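Putative conjugative transposon recombinase (Clostridium difficile, PDB 3G13) probably binds DNA and exchanges its strands as a serine recombinase of a conjugative transposon, this chain being its N-terminal resolvase domain. Local coordinates at residues T91-K102 / L126-V137. Residues are numbered along the deposited sequence; the frame is centred on the assembly and turned at random.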
loop_
_atom_site.group_PDB
_atom_site.type_symbol
_atom_site.label_atom_id
_atom_site.label_comp_id
_atom_site.label_asym_id
_atom_site.label_seq_id
_atom_site.Cartn_x
_atom_site.Cartn_y
_atom_site.Cartn_z
ATOM N N THR A 91 1.876 3.988 7.669
ATOM C CA THR A 91 0.736 3.264 7.120
ATOM C C THR A 91 -0.370 3.003 8.147
ATOM O O THR A 91 -1.546 3.244 7.866
ATOM C CB THR A 91 1.201 1.959 6.447
ATOM O OG1 THR A 91 2.076 2.311 5.371
ATOM C CG2 THR A 91 0.011 1.194 5.866
ATOM N N LEU A 92 0.018 2.521 9.335
ATOM C CA LEU A 92 -0.931 2.225 10.394
ATOM C C LEU A 92 -1.770 3.443 10.841
ATOM O O LEU A 92 -2.974 3.322 11.077
ATOM C CB LEU A 92 -0.219 1.582 11.592
ATOM C CG LEU A 92 0.078 0.092 11.394
ATOM C CD1 LEU A 92 0.895 -0.423 12.576
ATOM C CD2 LEU A 92 -1.228 -0.690 11.287
ATOM N N ASP A 93 -1.127 4.594 10.960
ATOM C CA ASP A 93 -1.851 5.828 11.329
ATOM C C ASP A 93 -2.726 6.305 10.183
ATOM O O ASP A 93 -3.829 6.805 10.427
ATOM C CB ASP A 93 -0.890 6.956 11.734
ATOM C CG ASP A 93 -0.277 6.740 13.121
ATOM O OD1 ASP A 93 -0.803 5.891 13.870
ATOM O OD2 ASP A 93 0.729 7.420 13.433
ATOM N N THR A 94 -2.244 6.163 8.942
ATOM C CA THR A 94 -3.052 6.542 7.758
ATOM C C THR A 94 -4.374 5.769 7.769
ATOM O O THR A 94 -5.452 6.351 7.586
ATOM C CB THR A 94 -2.307 6.303 6.398
ATOM O OG1 THR A 94 -1.013 6.939 6.397
ATOM C CG2 THR A 94 -3.126 6.850 5.244
ATOM N N LEU A 95 -4.276 4.455 7.985
ATOM C CA LEU A 95 -5.434 3.575 8.143
ATOM C C LEU A 95 -6.367 4.015 9.233
ATOM O O LEU A 95 -7.572 4.167 9.016
ATOM C CB LEU A 95 -4.969 2.127 8.455
ATOM C CG LEU A 95 -4.496 1.318 7.256
ATOM C CD1 LEU A 95 -3.827 -0.018 7.729
ATOM C CD2 LEU A 95 -5.728 1.073 6.360
ATOM N N LYS A 96 -5.798 4.183 10.428
ATOM C CA LYS A 96 -6.561 4.551 11.619
ATOM C C LYS A 96 -7.401 5.813 11.346
ATOM O O LYS A 96 -8.609 5.818 11.571
ATOM C CB LYS A 96 -5.582 4.794 12.779
ATOM C CG LYS A 96 -6.136 5.429 14.039
ATOM C CD LYS A 96 -5.029 5.537 15.096
ATOM C CE LYS A 96 -5.369 6.550 16.198
ATOM N NZ LYS A 96 -6.480 6.099 17.095
ATOM N N TYR A 97 -6.741 6.889 10.922
ATOM C CA TYR A 97 -7.443 8.156 10.784
ATOM C C TYR A 97 -8.345 8.216 9.562
ATOM O O TYR A 97 -9.427 8.821 9.617
ATOM C CB TYR A 97 -6.458 9.323 10.816
ATOM C CG TYR A 97 -5.773 9.447 12.171
ATOM C CD1 TYR A 97 -6.521 9.696 13.323
ATOM C CD2 TYR A 97 -4.376 9.328 12.293
ATOM C CE1 TYR A 97 -5.903 9.808 14.587
ATOM C CE2 TYR A 97 -3.748 9.445 13.561
ATOM C CZ TYR A 97 -4.530 9.678 14.688
ATOM O OH TYR A 97 -3.946 9.801 15.932
ATOM N N VAL A 98 -7.947 7.583 8.459
ATOM C CA VAL A 98 -8.866 7.547 7.313
ATOM C C VAL A 98 -10.160 6.775 7.700
ATOM O O VAL A 98 -11.263 7.256 7.469
ATOM C CB VAL A 98 -8.232 6.977 6.056
ATOM C CG1 VAL A 98 -9.338 6.685 4.985
ATOM C CG2 VAL A 98 -7.152 7.953 5.521
ATOM N N ARG A 99 -10.008 5.599 8.323
ATOM C CA ARG A 99 -11.157 4.793 8.765
ATOM C C ARG A 99 -12.028 5.508 9.792
ATOM O O ARG A 99 -13.262 5.427 9.729
ATOM C CB ARG A 99 -10.676 3.464 9.342
ATOM C CG ARG A 99 -10.151 2.495 8.293
ATOM C CD ARG A 99 -9.503 1.300 8.965
ATOM N NE ARG A 99 -9.338 0.179 8.043
ATOM C CZ ARG A 99 -8.425 -0.787 8.159
ATOM N NH1 ARG A 99 -7.557 -0.805 9.161
ATOM N NH2 ARG A 99 -8.394 -1.756 7.259
HETATM N N MSE A 100 -11.394 6.197 10.745
HETATM C CA MSE A 100 -12.148 6.920 11.785
HETATM C C MSE A 100 -13.024 8.022 11.164
HETATM O O MSE A 100 -14.174 8.237 11.556
HETATM C CB MSE A 100 -11.162 7.545 12.787
HETATM C CG MSE A 100 -11.756 8.224 13.991
HETATM SE SE MSE A 100 -10.287 9.054 15.033
HETATM C CE MSE A 100 -9.111 7.531 15.293
ATOM N N LEU A 101 -12.458 8.746 10.209
ATOM C CA LEU A 101 -13.232 9.730 9.443
ATOM C C LEU A 101 -14.332 9.010 8.623
ATOM O O LEU A 101 -15.487 9.401 8.656
ATOM C CB LEU A 101 -12.280 10.595 8.569
ATOM C CG LEU A 101 -11.766 11.900 9.251
ATOM C CD1 LEU A 101 -11.429 11.704 10.724
ATOM C CD2 LEU A 101 -10.587 12.550 8.563
ATOM N N LYS A 102 -13.971 7.946 7.914
ATOM C CA LYS A 102 -14.906 7.253 7.011
ATOM C C LYS A 102 -16.173 6.725 7.751
ATOM O O LYS A 102 -17.270 6.805 7.225
ATOM C CB LYS A 102 -14.172 6.108 6.274
ATOM C CG LYS A 102 -15.016 5.340 5.249
ATOM C CD LYS A 102 -14.134 4.519 4.304
ATOM C CE LYS A 102 -14.939 3.839 3.166
ATOM N NZ LYS A 102 -14.186 3.896 1.829
ATOM N N LEU A 126 -7.685 1.691 1.026
ATOM C CA LEU A 126 -7.699 1.062 2.340
ATOM C C LEU A 126 -7.331 -0.425 2.298
ATOM O O LEU A 126 -6.636 -0.925 3.204
ATOM C CB LEU A 126 -9.061 1.274 2.995
ATOM C CG LEU A 126 -9.375 2.723 3.406
ATOM C CD1 LEU A 126 -10.796 2.737 3.935
ATOM C CD2 LEU A 126 -8.364 3.263 4.475
ATOM N N VAL A 127 -7.768 -1.112 1.237
ATOM C CA VAL A 127 -7.383 -2.507 0.999
ATOM C C VAL A 127 -5.863 -2.610 0.837
ATOM O O VAL A 127 -5.224 -3.474 1.456
ATOM C CB VAL A 127 -8.142 -3.131 -0.251
ATOM C CG1 VAL A 127 -7.408 -4.360 -0.769
ATOM C CG2 VAL A 127 -9.563 -3.540 0.109
ATOM N N VAL A 128 -5.286 -1.736 0.003
ATOM C CA VAL A 128 -3.849 -1.733 -0.295
ATOM C C VAL A 128 -3.040 -1.375 0.955
ATOM O O VAL A 128 -2.070 -2.042 1.274
ATOM C CB VAL A 128 -3.445 -0.779 -1.480
ATOM C CG1 VAL A 128 -1.927 -0.673 -1.604
ATOM C CG2 VAL A 128 -3.994 -1.287 -2.809
ATOM N N LEU A 129 -3.463 -0.330 1.664
ATOM C CA LEU A 129 -2.827 0.039 2.940
ATOM C C LEU A 129 -2.893 -1.071 3.997
ATOM O O LEU A 129 -1.948 -1.216 4.744
ATOM C CB LEU A 129 -3.409 1.312 3.541
ATOM C CG LEU A 129 -3.281 2.602 2.727
ATOM C CD1 LEU A 129 -3.849 3.792 3.506
ATOM C CD2 LEU A 129 -1.848 2.820 2.323
ATOM N N SER A 130 -4.008 -1.810 4.066
ATOM C CA SER A 130 -4.128 -2.917 5.008
ATOM C C SER A 130 -3.103 -4.020 4.702
ATOM O O SER A 130 -2.519 -4.582 5.630
ATOM C CB SER A 130 -5.528 -3.530 5.018
ATOM O OG SER A 130 -6.522 -2.552 5.268
ATOM N N SER A 131 -2.888 -4.314 3.410
ATOM C CA SER A 131 -1.932 -5.346 2.987
ATOM C C SER A 131 -0.509 -4.884 3.235
ATOM O O SER A 131 0.314 -5.646 3.709
ATOM C CB SER A 131 -2.117 -5.731 1.512
ATOM O OG SER A 131 -3.189 -6.658 1.426
ATOM N N VAL A 132 -0.246 -3.621 2.914
ATOM C CA VAL A 132 1.037 -2.989 3.201
ATOM C C VAL A 132 1.354 -3.018 4.705
ATOM O O VAL A 132 2.440 -3.424 5.085
ATOM C CB VAL A 132 1.090 -1.558 2.643
ATOM C CG1 VAL A 132 2.317 -0.842 3.126
ATOM C CG2 VAL A 132 1.094 -1.579 1.092
ATOM N N ALA A 133 0.408 -2.599 5.544
ATOM C CA ALA A 133 0.589 -2.579 7.006
ATOM C C ALA A 133 0.816 -3.977 7.627
ATOM O O ALA A 133 1.599 -4.111 8.563
ATOM C CB ALA A 133 -0.574 -1.886 7.690
ATOM N N GLN A 134 0.128 -5.001 7.113
ATOM C CA GLN A 134 0.326 -6.373 7.597
ATOM C C GLN A 134 1.759 -6.829 7.329
ATOM O O GLN A 134 2.407 -7.410 8.191
ATOM C CB GLN A 134 -0.667 -7.347 6.950
ATOM C CG GLN A 134 -0.549 -8.820 7.440
ATOM C CD GLN A 134 -0.800 -8.983 8.945
ATOM O OE1 GLN A 134 -1.560 -8.220 9.548
ATOM N NE2 GLN A 134 -0.169 -9.992 9.553
ATOM N N GLN A 135 2.241 -6.560 6.129
ATOM C CA GLN A 135 3.616 -6.894 5.743
ATOM C C GLN A 135 4.662 -6.101 6.571
ATOM O O GLN A 135 5.690 -6.659 6.962
ATOM C CB GLN A 135 3.802 -6.630 4.266
ATOM C CG GLN A 135 5.170 -6.932 3.726
ATOM C CD GLN A 135 5.223 -6.868 2.220
ATOM O OE1 GLN A 135 5.110 -5.788 1.624
ATOM N NE2 GLN A 135 5.454 -8.029 1.586
ATOM N N GLU A 136 4.412 -4.810 6.796
ATOM C CA GLU A 136 5.318 -3.993 7.592
ATOM C C GLU A 136 5.391 -4.530 9.031
ATOM O O GLU A 136 6.460 -4.598 9.593
ATOM C CB GLU A 136 4.872 -2.533 7.652
ATOM C CG GLU A 136 4.985 -1.741 6.350
ATOM C CD GLU A 136 4.354 -0.346 6.496
ATOM O OE1 GLU A 136 3.631 -0.119 7.485
ATOM O OE2 GLU A 136 4.562 0.511 5.635
ATOM N N VAL A 137 4.260 -4.916 9.603
ATOM C CA VAL A 137 4.231 -5.473 10.951
ATOM C C VAL A 137 4.988 -6.828 11.050
ATOM O O VAL A 137 5.798 -7.042 11.982
ATOM C CB VAL A 137 2.779 -5.592 11.468
ATOM C CG1 VAL A 137 2.708 -6.487 12.710
ATOM C CG2 VAL A 137 2.225 -4.204 11.782
HETATM O O HOH W 1 4.645 2.904 6.952
HETATM O O HOH W 2 3.009 1.664 9.699
#
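Thr91, Leu95 and Leu126 are the interlocking knobs where helix 91-102 of the resolvase catalytic domain packs on the long helix 120-150, a worked example of knobs-into-holes between two helices that run in broadly opposite directions but are inclined to each other. The axes of the two segments come within 9.4 Å of each other, their N-to-C directions 142° apart. Thr91 fits among Leu129, Val132, Ala133 and Glu136. With CG2 anti to the backbone N (chi1 of OG1 -62°), its methyl points into the groove and lies 3.6 Å from Ala133 CB, while OG1 turns to the Glu136 carboxylate. That carboxylate holds the first turn of helix 91-102 through two waters: one accepts from Thr91 N and donates to Glu136 OE2 (2.7 Å), the other accepts from Leu92 N and donates to Glu136 OE1 (2.9 Å). Its negative charge, placed at the N-terminal end of helix 91-102, would probably be stabilised by the helix dipole. One turn on, Leu95 and Leu129 overlap side by side and head to tail, Leu95 CD2 resting 3.7 Å from Leu129 CB; the same methyl lies over one face of the Arg99 guanidinium. Leu126 returns the interlock, CD2 against Val98 CG1 (3.6 Å) and CD1 alongside Lys102 CD (3.8 Å). Ser130 OG bonds back to Leu126 O at 2.6 Å, reaching the carbonyl from the face opposite Ser130 N. Val132 also packs on Leu129 of the second subunit, consistent with the serine-recombinase fold, in which this long helix leaves the catalytic domain and contributes to the dimer interface.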